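Local atomic coordinates of RV0130 (Mycobacterium tuberculosis, PDB entry 2C2I), a protein that probably hydrates trans-2-enoyl-CoA thioesters to (3R)-3-hydroxyacyl-CoA and catalyses the reverse dehydration, working as a homodimer of hotdog-fold subunits. Residues E16-S21 with Q76-K81; R95-V100 with A140-S145. All coordinates share one frame; numbering follows the deposited sequence.

Contact 1. Residues E16-S21 with Q76-K81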
loop_
_atom_site.group_PDB
_atom_site.type_symbol
_atom_site.label_atom_id
_atom_site.label_comp_id
_atom_site.label_asym_id
_atom_site.label_seq_id
_atom_site.Cartn_x
_atom_site.Cartn_y
_atom_site.Cartn_z
ATOM N N GLU A 16 -22.102 3.725 9.645
ATOM C CA GLU A 16 -22.856 2.781 8.788
ATOM C C GLU A 16 -21.944 1.934 7.906
ATOM O O GLU A 16 -20.831 2.342 7.573
ATOM C CB GLU A 16 -23.841 3.525 7.875
ATOM C CG GLU A 16 -24.945 4.281 8.620
ATOM C CD GLU A 16 -25.898 5.026 7.701
ATOM O OE1 GLU A 16 -25.716 5.011 6.455
ATOM O OE2 GLU A 16 -26.849 5.633 8.233
ATOM N N LYS A 17 -22.438 0.753 7.517
ATOM C CA LYS A 17 -21.838 -0.033 6.436
ATOM C C LYS A 17 -22.016 0.737 5.126
ATOM O O LYS A 17 -23.060 1.351 4.892
ATOM C CB LYS A 17 -22.482 -1.435 6.364
ATOM C CG LYS A 17 -21.920 -2.356 5.297
ATOM C CD LYS A 17 -22.687 -3.691 5.235
ATOM C CE LYS A 17 -22.343 -4.466 3.962
ATOM N NZ LYS A 17 -22.787 -5.908 3.997
ATOM N N VAL A 18 -20.990 0.742 4.277
ATOM C CA VAL A 18 -21.101 1.415 2.978
ATOM C C VAL A 18 -21.089 0.457 1.777
ATOM O O VAL A 18 -21.239 0.893 0.639
ATOM C CB VAL A 18 -20.055 2.554 2.800
ATOM C CG1 VAL A 18 -20.369 3.698 3.721
ATOM C CG2 VAL A 18 -18.651 2.023 3.054
ATOM N N GLY A 19 -20.908 -0.836 2.036
ATOM C CA GLY A 19 -21.211 -1.832 1.024
ATOM C C GLY A 19 -20.274 -3.016 0.931
ATOM O O GLY A 19 -19.536 -3.355 1.884
ATOM N N GLN A 20 -20.394 -3.694 -0.203
ATOM C CA GLN A 20 -19.610 -4.872 -0.515
ATOM C C GLN A 20 -19.326 -4.862 -2.011
ATOM O O GLN A 20 -20.211 -4.597 -2.831
ATOM C CB GLN A 20 -20.359 -6.144 -0.097
ATOM C CG GLN A 20 -19.596 -7.420 -0.394
ATOM C CD GLN A 20 -20.246 -8.642 0.210
ATOM O OE1 GLN A 20 -21.292 -9.082 -0.248
ATOM N NE2 GLN A 20 -19.624 -9.195 1.240
ATOM N N SER A 21 -18.083 -5.139 -2.376
ATOM C CA SER A 21 -17.702 -5.128 -3.778
ATOM C C SER A 21 -18.153 -6.411 -4.467
ATOM O O SER A 21 -18.643 -7.351 -3.823
ATOM C CB SER A 21 -16.183 -5.004 -3.907
ATOM O OG SER A 21 -15.559 -6.248 -3.603
ATOM N N GLN A 76 -16.738 0.391 -6.400
ATOM C CA GLN A 76 -17.841 -0.520 -6.686
ATOM C C GLN A 76 -18.962 -0.393 -5.643
ATOM O O GLN A 76 -20.112 -0.769 -5.916
ATOM C CB GLN A 76 -17.362 -1.981 -6.733
ATOM C CG GLN A 76 -16.516 -2.336 -7.958
ATOM C CD GLN A 76 -16.089 -3.788 -7.989
ATOM O OE1 GLN A 76 -16.493 -4.592 -7.149
ATOM N NE2 GLN A 76 -15.279 -4.138 -8.970
HETATM N N MSE A 77 -18.625 0.143 -4.468
HETATM C CA MSE A 77 -19.579 0.262 -3.349
HETATM C C MSE A 77 -20.340 1.582 -3.278
HETATM O O MSE A 77 -21.534 1.590 -2.982
HETATM C CB MSE A 77 -18.851 0.070 -2.023
HETATM C CG MSE A 77 -18.092 -1.229 -1.894
HETATM SE SE MSE A 77 -17.209 -1.191 -0.173
HETATM C CE MSE A 77 -15.852 -2.449 -0.458
ATOM N N TYR A 78 -19.644 2.700 -3.480
ATOM C CA TYR A 78 -20.247 4.037 -3.303
ATOM C C TYR A 78 -19.467 5.070 -4.068
ATOM O O TYR A 78 -18.311 4.838 -4.450
ATOM C CB TYR A 78 -20.331 4.457 -1.819
ATOM C CG TYR A 78 -18.995 4.502 -1.109
ATOM C CD1 TYR A 78 -18.294 5.700 -0.954
ATOM C CD2 TYR A 78 -18.428 3.342 -0.609
ATOM C CE1 TYR A 78 -17.047 5.721 -0.308
ATOM C CE2 TYR A 78 -17.195 3.350 0.026
ATOM C CZ TYR A 78 -16.512 4.525 0.172
ATOM O OH TYR A 78 -15.293 4.482 0.824
ATOM N N THR A 79 -20.113 6.205 -4.317
ATOM C CA THR A 79 -19.417 7.371 -4.817
ATOM C C THR A 79 -19.885 8.582 -4.025
ATOM O O THR A 79 -20.932 8.539 -3.387
ATOM C CB THR A 79 -19.670 7.613 -6.316
ATOM O OG1 THR A 79 -21.066 7.808 -6.530
ATOM C CG2 THR A 79 -19.181 6.413 -7.157
ATOM N N VAL A 80 -19.092 9.646 -4.066
ATOM C CA VAL A 80 -19.412 10.885 -3.363
ATOM C C VAL A 80 -19.439 12.029 -4.392
ATOM O O VAL A 80 -18.435 12.307 -5.036
ATOM C CB VAL A 80 -18.372 11.183 -2.253
ATOM C CG1 VAL A 80 -18.674 12.525 -1.543
ATOM C CG2 VAL A 80 -18.292 10.038 -1.241
ATOM N N LYS A 81 -20.592 12.680 -4.540
ATOM C CA LYS A 81 -20.748 13.786 -5.489
ATOM C C LYS A 81 -20.234 15.096 -4.911
ATOM O O LYS A 81 -20.046 15.228 -3.694
ATOM C CB LYS A 81 -22.220 13.950 -5.900
ATOM C CG LYS A 81 -22.758 12.905 -6.863
ATOM C CD LYS A 81 -24.259 13.079 -7.026
ATOM C CE LYS A 81 -24.809 12.358 -8.270
ATOM N NZ LYS A 81 -26.297 12.464 -8.358
HETATM O O HOH W 1 -22.949 0.252 -1.336
#

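Contact 2. Residues R95-V100 with A140-S145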
loop_
_atom_site.group_PDB
_atom_site.type_symbol
_atom_site.label_atom_id
_atom_site.label_comp_id
_atom_site.label_asym_id
_atom_site.label_seq_id
_atom_site.Cartn_x
_atom_site.Cartn_y
_atom_site.Cartn_z
ATOM N N ARG A 95 -3.492 -5.430 8.300
ATOM C CA ARG A 95 -2.955 -6.767 8.530
ATOM C C ARG A 95 -3.328 -7.619 7.326
ATOM O O ARG A 95 -4.275 -7.297 6.588
ATOM C CB ARG A 95 -3.484 -7.362 9.847
ATOM C CG ARG A 95 -3.028 -6.649 11.134
ATOM C CD ARG A 95 -1.552 -6.816 11.376
ATOM N NE ARG A 95 -1.076 -6.265 12.631
ATOM C CZ ARG A 95 -0.562 -5.038 12.795
ATOM N NH1 ARG A 95 -0.511 -4.154 11.793
ATOM N NH2 ARG A 95 -0.120 -4.693 13.987
ATOM N N PHE A 96 -2.531 -8.669 7.077
ATOM C CA PHE A 96 -2.742 -9.550 5.929
ATOM C C PHE A 96 -2.807 -10.986 6.436
ATOM O O PHE A 96 -1.823 -11.750 6.294
ATOM C CB PHE A 96 -1.584 -9.420 4.922
ATOM C CG PHE A 96 -1.411 -8.029 4.356
ATOM C CD1 PHE A 96 -2.320 -7.525 3.438
ATOM C CD2 PHE A 96 -0.344 -7.232 4.753
ATOM C CE1 PHE A 96 -2.165 -6.244 2.896
ATOM C CE2 PHE A 96 -0.173 -5.938 4.215
ATOM C CZ PHE A 96 -1.079 -5.444 3.299
ATOM N N PRO A 97 -3.932 -11.362 7.068
ATOM C CA PRO A 97 -3.990 -12.687 7.731
ATOM C C PRO A 97 -3.693 -13.897 6.834
ATOM O O PRO A 97 -3.042 -14.846 7.284
ATOM C CB PRO A 97 -5.414 -12.736 8.282
ATOM C CG PRO A 97 -5.724 -11.231 8.570
ATOM C CD PRO A 97 -5.168 -10.580 7.303
ATOM N N ALA A 98 -4.144 -13.853 5.595
ATOM C CA ALA A 98 -3.968 -14.967 4.652
ATOM C C ALA A 98 -3.394 -14.471 3.326
ATOM O O ALA A 98 -3.809 -13.431 2.821
ATOM C CB ALA A 98 -5.286 -15.641 4.400
ATOM N N PRO A 99 -2.467 -15.241 2.733
ATOM C CA PRO A 99 -1.975 -14.897 1.396
ATOM C C PRO A 99 -3.061 -14.996 0.311
ATOM O O PRO A 99 -4.090 -15.645 0.497
ATOM C CB PRO A 99 -0.861 -15.935 1.137
ATOM C CG PRO A 99 -0.494 -16.457 2.475
ATOM C CD PRO A 99 -1.787 -16.432 3.280
ATOM N N VAL A 100 -2.839 -14.315 -0.802
ATOM C CA VAL A 100 -3.761 -14.352 -1.907
ATOM C C VAL A 100 -3.050 -15.138 -3.005
ATOM O O VAL A 100 -2.163 -14.591 -3.672
ATOM C CB VAL A 100 -4.111 -12.930 -2.392
ATOM C CG1 VAL A 100 -5.068 -12.968 -3.589
ATOM C CG2 VAL A 100 -4.709 -12.096 -1.237
ATOM N N ALA A 140 -7.870 -11.707 3.539
ATOM C CA ALA A 140 -6.634 -11.360 2.862
ATOM C C ALA A 140 -6.088 -10.066 3.436
ATOM O O ALA A 140 -4.877 -9.870 3.492
ATOM C CB ALA A 140 -6.858 -11.221 1.384
ATOM N N CYS A 141 -6.985 -9.192 3.888
ATOM C CA CYS A 141 -6.543 -7.882 4.344
ATOM C C CYS A 141 -7.610 -7.296 5.250
ATOM O O CYS A 141 -8.797 -7.380 4.939
ATOM C CB CYS A 141 -6.327 -6.983 3.130
ATOM S SG CYS A 141 -5.721 -5.318 3.564
ATOM N N VAL A 142 -7.178 -6.722 6.373
ATOM C CA VAL A 142 -8.043 -5.949 7.261
ATOM C C VAL A 142 -7.339 -4.599 7.399
ATOM O O VAL A 142 -6.208 -4.533 7.870
ATOM C CB VAL A 142 -8.234 -6.580 8.652
ATOM C CG1 VAL A 142 -9.231 -5.751 9.492
ATOM C CG2 VAL A 142 -8.702 -8.049 8.561
ATOM N N ALA A 143 -8.020 -3.525 7.004
ATOM C CA ALA A 143 -7.380 -2.202 6.937
ATOM C C ALA A 143 -8.298 -1.135 7.478
ATOM O O ALA A 143 -9.495 -1.189 7.262
ATOM C CB ALA A 143 -7.022 -1.854 5.497
ATOM N N GLU A 144 -7.725 -0.175 8.178
ATOM C CA GLU A 144 -8.446 1.066 8.423
ATOM C C GLU A 144 -7.694 2.176 7.679
ATOM O O GLU A 144 -6.507 2.402 7.940
ATOM C CB GLU A 144 -8.505 1.354 9.914
ATOM C CG GLU A 144 -9.350 2.595 10.234
ATOM C CD GLU A 144 -9.482 2.780 11.719
ATOM O OE1 GLU A 144 -10.110 1.914 12.357
ATOM O OE2 GLU A 144 -8.918 3.735 12.269
ATOM N N SER A 145 -8.388 2.834 6.745
ATOM C CA SER A 145 -7.761 3.766 5.791
ATOM C C SER A 145 -8.422 5.142 5.909
ATOM O O SER A 145 -9.498 5.270 6.492
ATOM C CB SER A 145 -7.876 3.259 4.355
ATOM O OG SER A 145 -9.237 3.139 3.937
HETATM O O HOH W 2 -2.975 -11.103 2.059
#

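Contact 1. Residues E16-S21 with Q76-K81
Val18 packs against Tyr78, and Met77 makes van der Waals contacts along the backbone of Gly19-Ser21. Val18 CG2 lies 3.6 Å from Tyr78 CE2, meeting the ring obliquely, while Val18 CB is 3.9 Å from Tyr78 CD2. Met77, a selenomethionine, runs extended beyond CG (chi2 178°) and lies along the backbone of the other segment: its CG is 3.8 Å from Gln20 N, its SE 3.7 Å from Gly19 C, and its CE lies next to Ser21 N. With Gly19 CA 5.1 Å from Met77 CA, a side chain at Gly19 would run tightly into Met77 CB. Its backbone angles (phi 142°, psi -164°) call for glycine by themselves, because a CB would be jammed against Val18 O. Val18 and Gly19 together face Ser110 in a classic beta bulge on strand 17-25, an outer strand of the hotdog sheet within this chain; the chain following helix 70-75 packs beside it, and Phe4 touches both Val18 and Tyr78.

Polar links are fewer. Water 1 donates to Val18 O (2.7 Å) and to Met77 O (2.5 Å), bridging the two backbones. Gln76 OE1 sits 3.3 Å from Ser21 CB and accepts a hydrogen bond from Asp22 N, whereas Ser21 OG is hydrogen-bonded to Ala108 N.

Contact 2. Residues R95-V100 with A140-S145
Ala140 O meets the edge of the Phe96 ring in its plane, 3.5 Å from Phe96 CD1, and the same oxygen takes a CA-H...O contact from Phe96 CA (3.3 Å). It also accepts a hydrogen bond from water 2, which donates a second one to Ala98 O, so a single solvent molecule ties the loop to Ala140. Ala98 O in turn receives a CA-H...O contact from Ala140 CA, with 159° at the hydrogen.

Beside the carbonyl, Cys141 SG approaches the same ring obliquely, 3.7 Å from Phe96 CE1, with the line from SG to the ring centroid 53° off the normal, a sulfur-aromatic contact. Its thiol is directed there by a first torsion that holds SG anti to the backbone N (chi1 -178°).

Between the two segments, sheet pairing is limited to Arg95 and Val142, an antiparallel hydrogen-bonded pair: Arg95 N donates to Val142 O (2.9 Å) and Val142 N to Arg95 O (3.0 Å). Here strand 86-95 ends alongside strand 141-149 in the hotdog sheet, and the chain turns into the loop whose Pro97, Ala98 and Pro99 probably bind substrate. Ala140 and Cys141 both face Val131, a classic beta bulge against strand 122-133. Arg95 also pairs with a strand of the second subunit, carrying the sheet across the dimer interface, and its NH2 is hydrogen-bonded to Asn92 OD1 of that subunit.

Farther along the loop, Val100 CG2 packs against Ala140 CB at 3.5 Å, and Val100 is joined through its backbone to Ala61.

How the contacts relate
Both contacts are partly buried and bear on the same antiparallel sheet, contact 1 at outer strand 17-25, contact 2 where the other outer strand, 86-95, meets its neighbour 141-149; their centres are 19 Å apart and they do not touch. Contact 1 brings up a segment that does not pair with strand 17-25, although its residues 79-80 form a small parallel sheet with strand 3-4, and relies on side-chain packing and one water. Contact 2 includes true strand pairing and adds CA-H...O and sulfur-aromatic contacts where pairing stops. A bulge and a carbonyl-bridging water occur in each. The second subunit reaches contact 2 but not contact 1, and contact 2 alone includes probable substrate-binding residues.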